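Local coordinates for glycoside hydrolase family 81 (Clostridium thermocellum, PDB 6FOP), which probably hydrolyses beta-1,3-glucans such as laminarin, as a family 81 glycoside hydrolase contributing to glucan breakdown by the bacterium's cellulosome, at residues Ser42-Asn47 / Ala102-Ile107; Asn38-Ser43 / Leu51-His56; Ser665-Thr670 / Thr697-Lys702; Thr237-Thr242 / Tyr300-Ile305; Ser350-Ile355 / Gly643-His648. One frame throughout, in Å; residues are numbered along the deposited sequence. Where two conformers were deposited one is given.

In the fold
Contacts 1 and 2 share S42 and S43 and touch one another: the loop and helical turn 38-47 are held by magnesium in contact 1 and by a tryptophan, a serine and a water in contact 2. Contact 2 is buried, contact 1 only partly. On the other side of the chain's centre lie contacts 3 and 4, which also touch: their centres are about 11 Å apart, and both rely on backbone hydrogen bonding between extended segments. Contact 4 is largely buried, whereas contact 3 is more peripheral and adds a carboxylate, a serine hydroxyl and two waters to its backbone bonds. Contact 5, with its centre about 27 Å from that of contact 4, is buried and joins two helices by apolar and aromatic packing.

Contact 1: Ser42-Asn47 / Ala102-Ile107; sequences SSILWN and ARADKI. With MG (magnesium ion), chain Y.
Backbone carbonyls of I44, N47 and A102 converge on one magnesium ion, with A102 O at 2.2 Å and I44 O at 2.3 Å from the metal. I44 O and A102 O lie 3.5 Å apart as co-ligands, their partial negative charges balanced by the ion between them. Y49 O, two residues after N47, adds a further ligand. Beside the metal the contact is apolar. I44 places CG2 opposite its backbone N about CA-CB, which brings that methyl over the backbone of A104, 3.7 Å from A104 N. L45 divides its two methyls: CD2 lies 3.7 Å from A104 CB, while CD1 meets I107 CD1 tip to tip at 4.0 Å. The small methyl of A104 lets the helical turn 43-46 sit close against strand 103-107, an outermost strand of an eight-stranded antiparallel sheet. A classic beta bulge, in which D105 and K106 both face D113, interrupts this strand between A104 and I107. Further out, Y26 bonds to the backbones of both L45 and A104, linking turn and strand a second time. V112 and F62 pack against I44, and the carboxylate of D105 is held by K124, T28 and N30.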
# COMPACT_ATOMS: atom_id res chain seq x y z
N SER A 42 -4.86 1.64 -12.91
CA SER A 42 -4.76 3.06 -13.24
C SER A 42 -4.41 3.39 -14.66
O SER A 42 -4.81 4.44 -15.15
CB SER A 42 -3.78 3.73 -12.29
OG SER A 42 -4.23 3.61 -10.96
N SER A 43 -3.65 2.52 -15.34
CA SER A 43 -3.21 2.87 -16.71
C SER A 43 -4.36 2.98 -17.72
O SER A 43 -4.22 3.66 -18.74
CB SER A 43 -2.17 1.88 -17.24
OG SER A 43 -2.75 0.63 -17.60
N ILE A 44 -5.50 2.38 -17.41
CA ILE A 44 -6.71 2.58 -18.21
C ILE A 44 -7.08 4.05 -18.34
O ILE A 44 -7.48 4.48 -19.42
CB ILE A 44 -7.90 1.80 -17.64
CG1 ILE A 44 -7.62 0.29 -17.60
CG2 ILE A 44 -9.16 2.05 -18.46
CD1 ILE A 44 -8.58 -0.48 -16.73
N LEU A 45 -6.90 4.80 -17.25
CA LEU A 45 -7.27 6.22 -17.19
C LEU A 45 -6.30 7.12 -17.93
O LEU A 45 -6.70 8.15 -18.48
CB LEU A 45 -7.37 6.68 -15.73
CG LEU A 45 -8.53 6.09 -14.94
CD1 LEU A 45 -8.22 6.11 -13.45
CD2 LEU A 45 -9.84 6.79 -15.25
N TRP A 46 -5.00 6.76 -17.89
CA TRP A 46 -3.96 7.65 -18.40
C TRP A 46 -3.59 7.41 -19.87
O TRP A 46 -3.15 8.32 -20.57
CB TRP A 46 -2.69 7.49 -17.53
CG TRP A 46 -2.80 7.97 -16.10
CD1 TRP A 46 -3.38 7.31 -15.06
CD2 TRP A 46 -2.22 9.16 -15.56
NE1 TRP A 46 -3.21 8.03 -13.88
CE2 TRP A 46 -2.51 9.17 -14.17
CE3 TRP A 46 -1.49 10.20 -16.10
CZ2 TRP A 46 -2.06 10.19 -13.33
CZ3 TRP A 46 -1.06 11.22 -15.27
CH2 TRP A 46 -1.35 11.20 -13.90
N ASN A 47 -3.74 6.16 -20.31
CA ASN A 47 -3.36 5.73 -21.64
C ASN A 47 -4.62 5.58 -22.50
O ASN A 47 -5.69 5.29 -21.99
CB ASN A 47 -2.59 4.41 -21.47
CG ASN A 47 -1.86 3.98 -22.72
OD1 ASN A 47 -0.73 4.40 -23.03
ND2 ASN A 47 -2.49 3.08 -23.42
N ALA A 102 -9.99 2.65 -24.51
CA ALA A 102 -10.62 1.95 -23.40
C ALA A 102 -10.73 2.96 -22.28
O ALA A 102 -9.73 3.63 -21.93
CB ALA A 102 -9.80 0.76 -22.97
N ARG A 103 -11.93 3.04 -21.69
CA ARG A 103 -12.24 4.04 -20.66
C ARG A 103 -12.77 3.39 -19.40
O ARG A 103 -13.59 2.47 -19.45
CB ARG A 103 -13.28 5.02 -21.16
CG ARG A 103 -12.75 5.90 -22.29
CD ARG A 103 -13.81 6.79 -22.92
NE ARG A 103 -13.17 7.69 -23.89
CZ ARG A 103 -12.80 8.95 -23.65
NH1 ARG A 103 -12.99 9.55 -22.47
NH2 ARG A 103 -12.21 9.65 -24.62
N ALA A 104 -12.33 3.89 -18.23
CA ALA A 104 -12.87 3.38 -16.96
C ALA A 104 -14.28 3.93 -16.75
O ALA A 104 -14.51 5.12 -16.87
CB ALA A 104 -11.98 3.77 -15.79
N ASP A 105 -15.18 3.03 -16.38
CA ASP A 105 -16.58 3.33 -16.12
C ASP A 105 -16.94 3.31 -14.62
O ASP A 105 -17.77 4.11 -14.16
CB ASP A 105 -17.45 2.32 -16.89
CG ASP A 105 -18.92 2.67 -16.89
OD1 ASP A 105 -19.31 3.64 -17.56
OD2 ASP A 105 -19.67 1.95 -16.22
N LYS A 106 -16.31 2.40 -13.89
CA LYS A 106 -16.54 2.20 -12.45
C LYS A 106 -15.28 1.59 -11.85
O LYS A 106 -14.72 0.64 -12.41
CB LYS A 106 -17.75 1.29 -12.21
CG LYS A 106 -18.16 1.10 -10.76
CD LYS A 106 -19.46 0.32 -10.57
CE LYS A 106 -19.83 0.18 -9.09
NZ LYS A 106 -21.07 -0.59 -8.80
N ILE A 107 -14.82 2.13 -10.72
CA ILE A 107 -13.67 1.59 -10.00
C ILE A 107 -14.12 1.38 -8.58
O ILE A 107 -14.55 2.32 -7.90
CB ILE A 107 -12.43 2.49 -10.08
CG1 ILE A 107 -11.98 2.66 -11.54
CG2 ILE A 107 -11.32 1.88 -9.24
CD1 ILE A 107 -10.92 3.74 -11.75
MG MG Y . -7.53 3.98 -21.67

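Contact 2: Asn38-Ser43 / Leu51-His56; sequences NSWESS and LPIYAH
W40 presents the six-membered side of its indole to I53 and A55. The methyl I53 CG2 lies at the ring edge, 3.6 Å from W40 CE3, and the two side chains cross at about a right angle; A55 CB approaches obliquely, 3.9 Å from W40 CZ3. With chi1 at 56°, W40 CG is lodged between its own N and carbonyl carbon, and W40 CB is left beside Y54 O. A wide aromatic suits this place because it also meets K129 in a cation-pi contact, while E41 OE1 sits over one ring face near the rim. That carboxylate oxygen is positioned by S39 OG, which donates to it at 2.7 Å. I53 belongs to the short strand 53-54, an outermost strand of a seven-stranded antiparallel sheet, and its backbone pairs with F60. Its other arm reaches back to the loop, I53 CD1 ending 3.5 Å from S43 OG. S43 is small enough to turn its hydroxyl inward and accept from L51 N at 2.8 Å, with an angle of 150° at the hydrogen. Between the S43 and W40 ends, where the backbones do not bond directly, a water takes the hydrogen of Y54 N at 2.9 Å and lies 2.7 Å from W40 O.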
# COMPACT_ATOMS: atom_id res chain seq x y z
N ASN A 38 -2.97 5.66 -8.63
CA ASN A 38 -2.03 4.94 -7.79
C ASN A 38 -2.50 3.53 -7.49
O ASN A 38 -2.42 3.06 -6.36
CB ASN A 38 -1.69 5.68 -6.48
CG ASN A 38 -1.05 7.02 -6.73
OD1 ASN A 38 -1.73 8.04 -6.87
ND2 ASN A 38 0.29 7.03 -6.76
N SER A 39 -2.99 2.85 -8.53
CA SER A 39 -3.47 1.50 -8.33
C SER A 39 -3.12 0.60 -9.53
O SER A 39 -2.43 0.99 -10.47
CB SER A 39 -4.97 1.58 -8.06
OG SER A 39 -5.50 0.32 -7.62
N TRP A 40 -3.58 -0.63 -9.45
CA TRP A 40 -3.27 -1.63 -10.47
C TRP A 40 -4.06 -1.41 -11.76
O TRP A 40 -3.63 -1.81 -12.83
CB TRP A 40 -3.52 -3.03 -9.91
CG TRP A 40 -4.91 -3.24 -9.38
CD1 TRP A 40 -5.37 -2.96 -8.12
CD2 TRP A 40 -6.05 -3.75 -10.10
NE1 TRP A 40 -6.70 -3.22 -8.01
CE2 TRP A 40 -7.14 -3.76 -9.20
CE3 TRP A 40 -6.24 -4.26 -11.40
CZ2 TRP A 40 -8.41 -4.19 -9.57
CZ3 TRP A 40 -7.50 -4.70 -11.76
CH2 TRP A 40 -8.58 -4.68 -10.84
N GLU A 41 -5.22 -0.76 -11.68
CA GLU A 41 -6.06 -0.51 -12.85
C GLU A 41 -5.76 0.85 -13.51
O GLU A 41 -6.33 1.20 -14.53
CB GLU A 41 -7.54 -0.59 -12.48
CG GLU A 41 -8.11 0.63 -11.75
CD GLU A 41 -7.68 0.84 -10.32
OE1 GLU A 41 -7.22 -0.12 -9.69
OE2 GLU A 41 -7.93 1.98 -9.81
N SER A 42 -4.86 1.64 -12.91
CA SER A 42 -4.76 3.06 -13.24
C SER A 42 -4.41 3.39 -14.66
O SER A 42 -4.81 4.44 -15.15
CB SER A 42 -3.78 3.73 -12.29
OG SER A 42 -4.23 3.61 -10.96
N SER A 43 -3.65 2.52 -15.34
CA SER A 43 -3.21 2.87 -16.71
C SER A 43 -4.36 2.98 -17.72
O SER A 43 -4.22 3.66 -18.74
CB SER A 43 -2.17 1.88 -17.24
OG SER A 43 -2.75 0.63 -17.60
N LEU A 51 -1.82 -0.09 -20.18
CA LEU A 51 -0.64 -0.96 -20.04
C LEU A 51 -1.14 -2.25 -19.39
O LEU A 51 -2.34 -2.38 -19.09
CB LEU A 51 0.46 -0.27 -19.19
CG LEU A 51 1.38 0.66 -19.96
CD1 LEU A 51 2.29 -0.09 -20.92
CD2 LEU A 51 0.67 1.79 -20.67
N PRO A 52 -0.26 -3.23 -19.21
CA PRO A 52 -0.76 -4.46 -18.57
C PRO A 52 -1.35 -4.23 -17.19
O PRO A 52 -0.80 -3.46 -16.39
CB PRO A 52 0.48 -5.37 -18.55
CG PRO A 52 1.29 -4.89 -19.71
CD PRO A 52 1.14 -3.40 -19.64
N ILE A 53 -2.43 -4.97 -16.91
CA ILE A 53 -3.27 -4.80 -15.74
C ILE A 53 -3.09 -6.05 -14.88
O ILE A 53 -3.52 -7.13 -15.26
CB ILE A 53 -4.76 -4.67 -16.14
CG1 ILE A 53 -4.96 -3.58 -17.20
CG2 ILE A 53 -5.63 -4.45 -14.90
CD1 ILE A 53 -4.66 -2.18 -16.74
N TYR A 54 -2.43 -5.89 -13.72
CA TYR A 54 -2.06 -7.03 -12.90
C TYR A 54 -3.08 -7.22 -11.80
O TYR A 54 -2.94 -6.70 -10.70
CB TYR A 54 -0.62 -6.90 -12.36
CG TYR A 54 0.43 -7.02 -13.47
CD1 TYR A 54 0.85 -5.90 -14.17
CD2 TYR A 54 0.93 -8.26 -13.86
CE1 TYR A 54 1.77 -6.00 -15.21
CE2 TYR A 54 1.83 -8.35 -14.90
CZ TYR A 54 2.26 -7.22 -15.56
OH TYR A 54 3.16 -7.39 -16.59
N ALA A 55 -4.15 -7.94 -12.13
CA ALA A 55 -5.23 -8.23 -11.21
C ALA A 55 -4.92 -9.36 -10.25
O ALA A 55 -5.00 -9.16 -9.02
CB ALA A 55 -6.52 -8.50 -11.98
N HIS A 56 -4.50 -10.49 -10.81
CA HIS A 56 -4.09 -11.72 -10.10
C HIS A 56 -5.30 -12.55 -9.63
O HIS A 56 -6.12 -12.06 -8.86
CB HIS A 56 -3.18 -11.47 -8.88
CG HIS A 56 -1.94 -10.66 -9.14
ND1 HIS A 56 -1.51 -9.71 -8.24
CD2 HIS A 56 -1.03 -10.66 -10.15
CE1 HIS A 56 -0.40 -9.14 -8.69
NE2 HIS A 56 -0.06 -9.72 -9.82
O HOH W 1 -1.35 -3.21 -13.23

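Contact 3: Ser665-Thr670 / Thr697-Lys702; sequences SVTADT and TFSDGK
T667 and S699 exchange two hydrogen bonds. S699 N donates to T667 O at 2.8 Å, and T667 N gives its hydrogen to S699 OG at 3.1 Å. Serine suits this place: with chi1 at 61°, its hydroxyl turns toward the opposite backbone and supplies the acceptor that a strand carbonyl would otherwise provide. The same oxygen is joined by a water to S665 O. At the other end D669 N donates to T697 O at 3.2 Å, while D669 OD1 accepts from T697 N at 2.9 Å along a nearly straight path of 171°, met from above the carboxylate plane. D669, at the centre of an inverse gamma turn, thus engages both backbone polar groups of T697, and a second water links D669 OD2 to T697 OG1. Between these ends A668 and F698 form a single bridge. A668 CB stands over one face of the F698 ring, 3.9 Å from its centroid in a CH-pi contact; alanine suits the place, its methyl resting on the ring at this short distance. V666 CG1 comes to the ring edge. D700 has its own duties: OD1 accepts from K702 N at 3.1 Å in an Asx turn, and OD2 is held by R682 and Y684. G701 adopts a left-handed backbone conformation that favours glycine, and its N bonds to F698 O. Together with F698 N to K702 O, this is the pattern of a type I turn in a 3:5 beta hairpin, here joining strands 694-697 and 703-706.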
# COMPACT_ATOMS: atom_id res chain seq x y z
N SER A 665 4.49 -10.98 21.47
CA SER A 665 3.63 -12.00 22.05
C SER A 665 2.65 -11.43 23.10
O SER A 665 1.91 -12.19 23.72
CB SER A 665 4.46 -13.11 22.67
OG SER A 665 5.09 -12.69 23.85
N VAL A 666 2.70 -10.12 23.31
CA VAL A 666 1.88 -9.44 24.31
C VAL A 666 1.19 -8.25 23.67
O VAL A 666 1.86 -7.42 23.04
CB VAL A 666 2.74 -8.87 25.46
CG1 VAL A 666 1.88 -8.24 26.56
CG2 VAL A 666 3.61 -9.93 26.05
N THR A 667 -0.11 -8.11 23.91
CA THR A 667 -0.86 -6.94 23.46
C THR A 667 -1.46 -6.19 24.63
O THR A 667 -1.39 -6.64 25.78
CB THR A 667 -1.91 -7.34 22.42
OG1 THR A 667 -2.78 -8.33 22.97
CG2 THR A 667 -1.23 -7.90 21.16
N ALA A 668 -2.09 -5.06 24.34
CA ALA A 668 -2.67 -4.19 25.36
C ALA A 668 -3.92 -3.53 24.85
O ALA A 668 -4.09 -3.35 23.63
CB ALA A 668 -1.67 -3.12 25.81
N ASP A 669 -4.76 -3.12 25.79
CA ASP A 669 -6.06 -2.49 25.51
C ASP A 669 -5.99 -0.96 25.33
O ASP A 669 -6.82 -0.21 25.85
CB ASP A 669 -7.11 -2.90 26.54
CG ASP A 669 -6.81 -2.42 27.95
OD1 ASP A 669 -5.74 -1.82 28.21
OD2 ASP A 669 -7.67 -2.71 28.82
N THR A 670 -4.99 -0.51 24.58
CA THR A 670 -4.79 0.91 24.31
C THR A 670 -4.08 1.05 22.96
O THR A 670 -3.42 0.11 22.53
CB THR A 670 -3.99 1.57 25.47
OG1 THR A 670 -4.25 2.96 25.52
CG2 THR A 670 -2.51 1.29 25.36
N THR A 697 -4.15 -2.52 30.47
CA THR A 697 -3.96 -3.90 30.84
C THR A 697 -3.37 -4.66 29.67
O THR A 697 -3.87 -4.55 28.55
CB THR A 697 -5.29 -4.55 31.28
OG1 THR A 697 -5.85 -3.78 32.36
CG2 THR A 697 -5.08 -5.98 31.75
N PHE A 698 -2.30 -5.40 29.93
CA PHE A 698 -1.60 -6.22 28.93
C PHE A 698 -2.06 -7.66 29.03
O PHE A 698 -2.54 -8.12 30.07
CB PHE A 698 -0.08 -6.12 29.10
CG PHE A 698 0.47 -4.74 28.83
CD1 PHE A 698 0.41 -3.73 29.81
CD2 PHE A 698 1.08 -4.43 27.63
CE1 PHE A 698 0.89 -2.46 29.56
CE2 PHE A 698 1.58 -3.17 27.38
CZ PHE A 698 1.47 -2.18 28.36
N SER A 699 -1.84 -8.41 27.94
CA SER A 699 -2.34 -9.78 27.86
C SER A 699 -1.63 -10.76 28.80
O SER A 699 -2.13 -11.87 29.06
CB SER A 699 -2.26 -10.31 26.42
OG SER A 699 -0.93 -10.32 25.93
N ASP A 700 -0.46 -10.35 29.31
CA ASP A 700 0.25 -11.13 30.32
C ASP A 700 -0.11 -10.74 31.77
O ASP A 700 0.49 -11.26 32.70
CB ASP A 700 1.77 -11.08 30.10
CG ASP A 700 2.35 -9.68 30.26
OD1 ASP A 700 1.59 -8.76 30.64
OD2 ASP A 700 3.56 -9.54 29.99
N GLY A 701 -1.10 -9.87 31.95
CA GLY A 701 -1.51 -9.43 33.28
C GLY A 701 -0.94 -8.13 33.78
O GLY A 701 -1.43 -7.58 34.78
N LYS A 702 0.05 -7.57 33.10
CA LYS A 702 0.61 -6.29 33.54
C LYS A 702 -0.49 -5.23 33.50
O LYS A 702 -1.22 -5.14 32.50
CB LYS A 702 1.78 -5.89 32.63
CG LYS A 702 2.48 -4.60 33.03
CD LYS A 702 3.28 -4.72 34.32
CE LYS A 702 4.04 -3.44 34.59
NZ LYS A 702 4.89 -3.59 35.80
O HOH W 2 0.46 -12.66 26.33
O HOH W 3 -7.38 -1.73 31.27

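Contact 4: Thr237-Thr242 / Tyr300-Ile305; sequences TESTLT and YRYHGI
S239 and Y302 grip each other twice at the tight end of this contact. Y302 N donates to S239 O at 2.9 Å, and S239 OG donates to Y302 O at 2.6 Å, coming from above the carbonyl plane. The serine places its hydroxyl there by setting OG opposite its backbone N, chi1 -159°; Y673 OH is a further partner of this hydroxyl. Next along, L241 and Y300 are an antiparallel hydrogen-bonded pair: L241 N meets Y300 O at 2.8 Å, and Y300 N returns a bond of 2.9 Å to L241 O. Their side chains share a face of the sheet, where Y300 packs on helix 514-534 and bonds through its hydroxyl to H266 O. The ring of Y302 starts beside S239 OG, with G304 N 3.5 Å above its centre, and its far end leads away to P671 O; a tyrosine is long enough to span from the sheet edge to that loop. The other face is looser. T240 and R301, a non-hydrogen-bonded pair, touch only lightly, T240 CG2 lying 4.3 Å from R301 NH1. R301 is exposed, and a water, not a direct bond, joins its NH1 to E238 O. S239 and T240 both face N235, which gives the G1 beta bulge of the hairpin joining strands 223-235 and 240-251, the first two of a three-stranded antiparallel sheet.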
# COMPACT_ATOMS: atom_id res chain seq x y z
N THR A 237 -10.18 -3.15 22.92
CA THR A 237 -10.11 -4.10 24.00
C THR A 237 -9.23 -5.29 23.63
O THR A 237 -8.36 -5.68 24.40
CB THR A 237 -11.52 -4.55 24.42
OG1 THR A 237 -12.28 -3.40 24.83
CG2 THR A 237 -11.45 -5.56 25.55
N GLU A 238 -9.41 -5.80 22.41
CA GLU A 238 -8.70 -7.01 21.94
C GLU A 238 -7.40 -6.73 21.18
O GLU A 238 -6.66 -7.67 20.88
CB GLU A 238 -9.67 -7.88 21.10
CG GLU A 238 -10.83 -8.39 21.95
CD GLU A 238 -11.69 -9.50 21.32
OE1 GLU A 238 -11.34 -10.06 20.26
OE2 GLU A 238 -12.73 -9.83 21.93
N SER A 239 -7.12 -5.47 20.88
CA SER A 239 -5.94 -5.09 20.09
C SER A 239 -5.90 -5.82 18.75
O SER A 239 -4.86 -6.30 18.33
CB SER A 239 -4.64 -5.28 20.89
OG SER A 239 -3.59 -4.48 20.36
N THR A 240 -7.04 -5.84 18.06
CA THR A 240 -7.15 -6.50 16.75
C THR A 240 -7.68 -5.53 15.71
O THR A 240 -8.36 -4.56 16.02
CB THR A 240 -8.10 -7.71 16.77
OG1 THR A 240 -9.40 -7.28 17.22
CG2 THR A 240 -7.56 -8.79 17.65
N LEU A 241 -7.36 -5.84 14.46
CA LEU A 241 -7.85 -5.09 13.31
C LEU A 241 -8.51 -6.08 12.36
O LEU A 241 -7.84 -6.98 11.84
CB LEU A 241 -6.68 -4.34 12.67
CG LEU A 241 -6.92 -3.30 11.59
CD1 LEU A 241 -7.24 -3.97 10.29
CD2 LEU A 241 -7.99 -2.32 11.98
N THR A 242 -9.82 -5.94 12.19
CA THR A 242 -10.62 -6.78 11.34
C THR A 242 -10.95 -6.06 10.05
O THR A 242 -11.34 -4.89 10.07
CB THR A 242 -11.91 -7.14 12.06
OG1 THR A 242 -11.60 -7.89 13.24
CG2 THR A 242 -12.82 -8.00 11.17
N TYR A 300 -6.02 -9.27 12.11
CA TYR A 300 -4.64 -9.16 12.51
C TYR A 300 -4.54 -8.64 13.93
O TYR A 300 -5.34 -7.84 14.35
CB TYR A 300 -3.92 -8.20 11.58
CG TYR A 300 -4.00 -8.54 10.10
CD1 TYR A 300 -3.71 -9.81 9.62
CD2 TYR A 300 -4.27 -7.56 9.16
CE1 TYR A 300 -3.78 -10.11 8.25
CE2 TYR A 300 -4.33 -7.83 7.81
CZ TYR A 300 -4.06 -9.10 7.35
OH TYR A 300 -4.13 -9.34 6.00
N ARG A 301 -3.49 -9.03 14.63
CA ARG A 301 -3.16 -8.41 15.92
C ARG A 301 -2.35 -7.14 15.66
O ARG A 301 -1.36 -7.13 14.93
CB ARG A 301 -2.39 -9.39 16.79
CG ARG A 301 -3.24 -10.55 17.25
CD ARG A 301 -2.63 -11.28 18.44
NE ARG A 301 -3.23 -12.60 18.63
CZ ARG A 301 -4.42 -12.83 19.18
NH1 ARG A 301 -5.18 -11.83 19.63
NH2 ARG A 301 -4.87 -14.08 19.29
N TYR A 302 -2.81 -6.07 16.30
CA TYR A 302 -2.11 -4.79 16.33
C TYR A 302 -1.24 -4.78 17.58
O TYR A 302 -1.70 -5.18 18.65
CB TYR A 302 -3.15 -3.69 16.41
CG TYR A 302 -2.62 -2.29 16.66
CD1 TYR A 302 -1.85 -1.62 15.71
CD2 TYR A 302 -2.96 -1.62 17.83
CE1 TYR A 302 -1.41 -0.33 15.92
CE2 TYR A 302 -2.53 -0.33 18.05
CZ TYR A 302 -1.76 0.32 17.09
OH TYR A 302 -1.34 1.61 17.31
N HIS A 303 0.01 -4.35 17.45
CA HIS A 303 0.97 -4.41 18.55
C HIS A 303 1.32 -3.06 19.14
O HIS A 303 2.30 -2.96 19.91
CB HIS A 303 2.24 -5.12 18.09
CG HIS A 303 1.98 -6.54 17.70
ND1 HIS A 303 1.97 -7.56 18.62
CD2 HIS A 303 1.66 -7.09 16.51
CE1 HIS A 303 1.66 -8.69 18.00
NE2 HIS A 303 1.48 -8.43 16.73
N GLY A 304 0.57 -2.03 18.79
CA GLY A 304 0.79 -0.69 19.32
C GLY A 304 1.86 0.04 18.52
O GLY A 304 2.72 -0.59 17.88
N ILE A 305 1.83 1.36 18.60
CA ILE A 305 2.97 2.20 18.22
C ILE A 305 3.20 3.19 19.34
O ILE A 305 2.31 3.44 20.16
CB ILE A 305 2.76 2.93 16.87
CG1 ILE A 305 1.65 3.98 16.94
CG2 ILE A 305 2.49 1.93 15.74
CD1 ILE A 305 1.69 4.92 15.78
O HOH W 4 -4.44 -9.29 20.60

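Contact 5: Ser350-Ile355 / Gly643-His648; sequences SCALPI and GESKAH
H648, in the first turn of helix 646-659, lays its imidazole against C351 of helix 339-359. Both helices belong to the C-terminal domain, which in family 81 is an (alpha/alpha)6 barrel. The two segments are 288 residues apart in sequence. The interactions across the contact are apolar and aromatic. C351 CB stands over one face of the ring in a CH-pi contact, 3.7 Å from the centroid and 15° off the normal. The sulfur follows over the same ring, SG lying 4.2 Å from the centroid. I355, a turn further along, comes instead to the ring edge: its CD1 packs 3.6 Å from H648 CA and 3.8 Å from A647 O. A slim cysteine can set both CB and SG over the ring face, whereas the longer isoleucine reaches beyond it to the backbone. A352 and A647 have short side chains that let the helices approach, and I324 of helix 317-329 touches both I355 and A647. P354 has no N-H to offer the preceding turn, and helix 339-359 is kinked there. No polar bond joins the two segments; within 643-648, S645 caps the helix and E644 fixes the ring. S645 is the N-cap residue, its OG accepting from H648 N at 3.0 Å. With CG opposite its backbone N, chi1 177°, H648 swings its ring back to the residue before the cap. E644 OE1 takes S645 N at 3.0 Å on its anti side; on its syn lone pair H648 ND1 donates to it at 2.9 Å, with OE1 only 3° out of the imidazole plane.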
# COMPACT_ATOMS: atom_id res chain seq x y z
N SER A 350 10.84 15.90 13.77
CA SER A 350 9.81 15.16 14.49
C SER A 350 10.35 14.06 15.38
O SER A 350 9.79 13.79 16.46
CB SER A 350 8.81 14.55 13.51
OG SER A 350 8.14 15.52 12.74
N CYS A 351 11.42 13.41 14.91
CA CYS A 351 12.07 12.35 15.65
C CYS A 351 13.05 12.87 16.72
O CYS A 351 13.27 12.19 17.72
CB CYS A 351 12.74 11.37 14.69
SG CYS A 351 11.60 10.42 13.68
N ALA A 352 13.60 14.06 16.53
CA ALA A 352 14.54 14.62 17.52
C ALA A 352 13.85 15.40 18.63
O ALA A 352 14.38 15.50 19.74
CB ALA A 352 15.53 15.52 16.82
N LEU A 353 12.69 15.97 18.34
CA LEU A 353 11.97 16.82 19.29
C LEU A 353 11.79 16.18 20.67
O LEU A 353 12.16 16.80 21.69
CB LEU A 353 10.63 17.24 18.67
CG LEU A 353 9.67 18.01 19.56
CD1 LEU A 353 10.30 19.29 20.13
CD2 LEU A 353 8.39 18.32 18.82
N PRO A 354 11.26 14.96 20.75
CA PRO A 354 11.06 14.37 22.08
C PRO A 354 12.37 14.12 22.83
O PRO A 354 12.37 14.10 24.08
CB PRO A 354 10.33 13.06 21.80
CG PRO A 354 10.60 12.78 20.37
CD PRO A 354 10.70 14.10 19.69
N ILE A 355 13.46 13.89 22.09
CA ILE A 355 14.75 13.65 22.73
C ILE A 355 15.21 14.95 23.40
O ILE A 355 15.68 14.94 24.55
CB ILE A 355 15.77 13.11 21.71
CG1 ILE A 355 15.25 11.80 21.10
CG2 ILE A 355 17.14 12.92 22.36
CD1 ILE A 355 16.03 11.29 19.91
N GLY A 643 17.64 12.16 6.26
CA GLY A 643 16.46 12.18 7.08
C GLY A 643 16.68 11.79 8.54
O GLY A 643 15.72 11.76 9.32
N GLU A 644 17.93 11.47 8.89
CA GLU A 644 18.27 10.98 10.22
C GLU A 644 19.14 12.01 10.97
O GLU A 644 19.62 12.98 10.40
CB GLU A 644 19.09 9.69 10.08
CG GLU A 644 18.34 8.45 10.38
CD GLU A 644 17.64 8.42 11.74
OE1 GLU A 644 17.99 9.09 12.75
OE2 GLU A 644 16.70 7.67 11.80
N SER A 645 19.31 11.76 12.27
CA SER A 645 20.21 12.57 13.09
C SER A 645 21.02 11.66 13.97
O SER A 645 20.57 10.59 14.37
CB SER A 645 19.42 13.58 13.94
OG SER A 645 18.58 12.98 14.91
N LYS A 646 22.21 12.12 14.36
CA LYS A 646 23.00 11.39 15.33
C LYS A 646 22.19 11.18 16.62
O LYS A 646 22.22 10.09 17.21
CB LYS A 646 24.30 12.12 15.67
CG LYS A 646 25.23 12.28 14.48
CD LYS A 646 26.54 12.97 14.81
CE LYS A 646 27.28 13.25 13.53
NZ LYS A 646 28.70 13.67 13.74
N ALA A 647 21.49 12.23 17.07
CA ALA A 647 20.73 12.12 18.31
C ALA A 647 19.70 11.00 18.22
O ALA A 647 19.60 10.15 19.10
CB ALA A 647 20.05 13.43 18.62
N HIS A 648 18.90 11.00 17.14
CA HIS A 648 17.83 9.99 17.04
C HIS A 648 18.39 8.57 16.85
O HIS A 648 17.89 7.63 17.47
CB HIS A 648 16.91 10.37 15.89
CG HIS A 648 15.81 9.39 15.64
ND1 HIS A 648 15.77 8.63 14.50
CD2 HIS A 648 14.77 9.00 16.40
CE1 HIS A 648 14.71 7.86 14.54
NE2 HIS A 648 14.08 8.06 15.67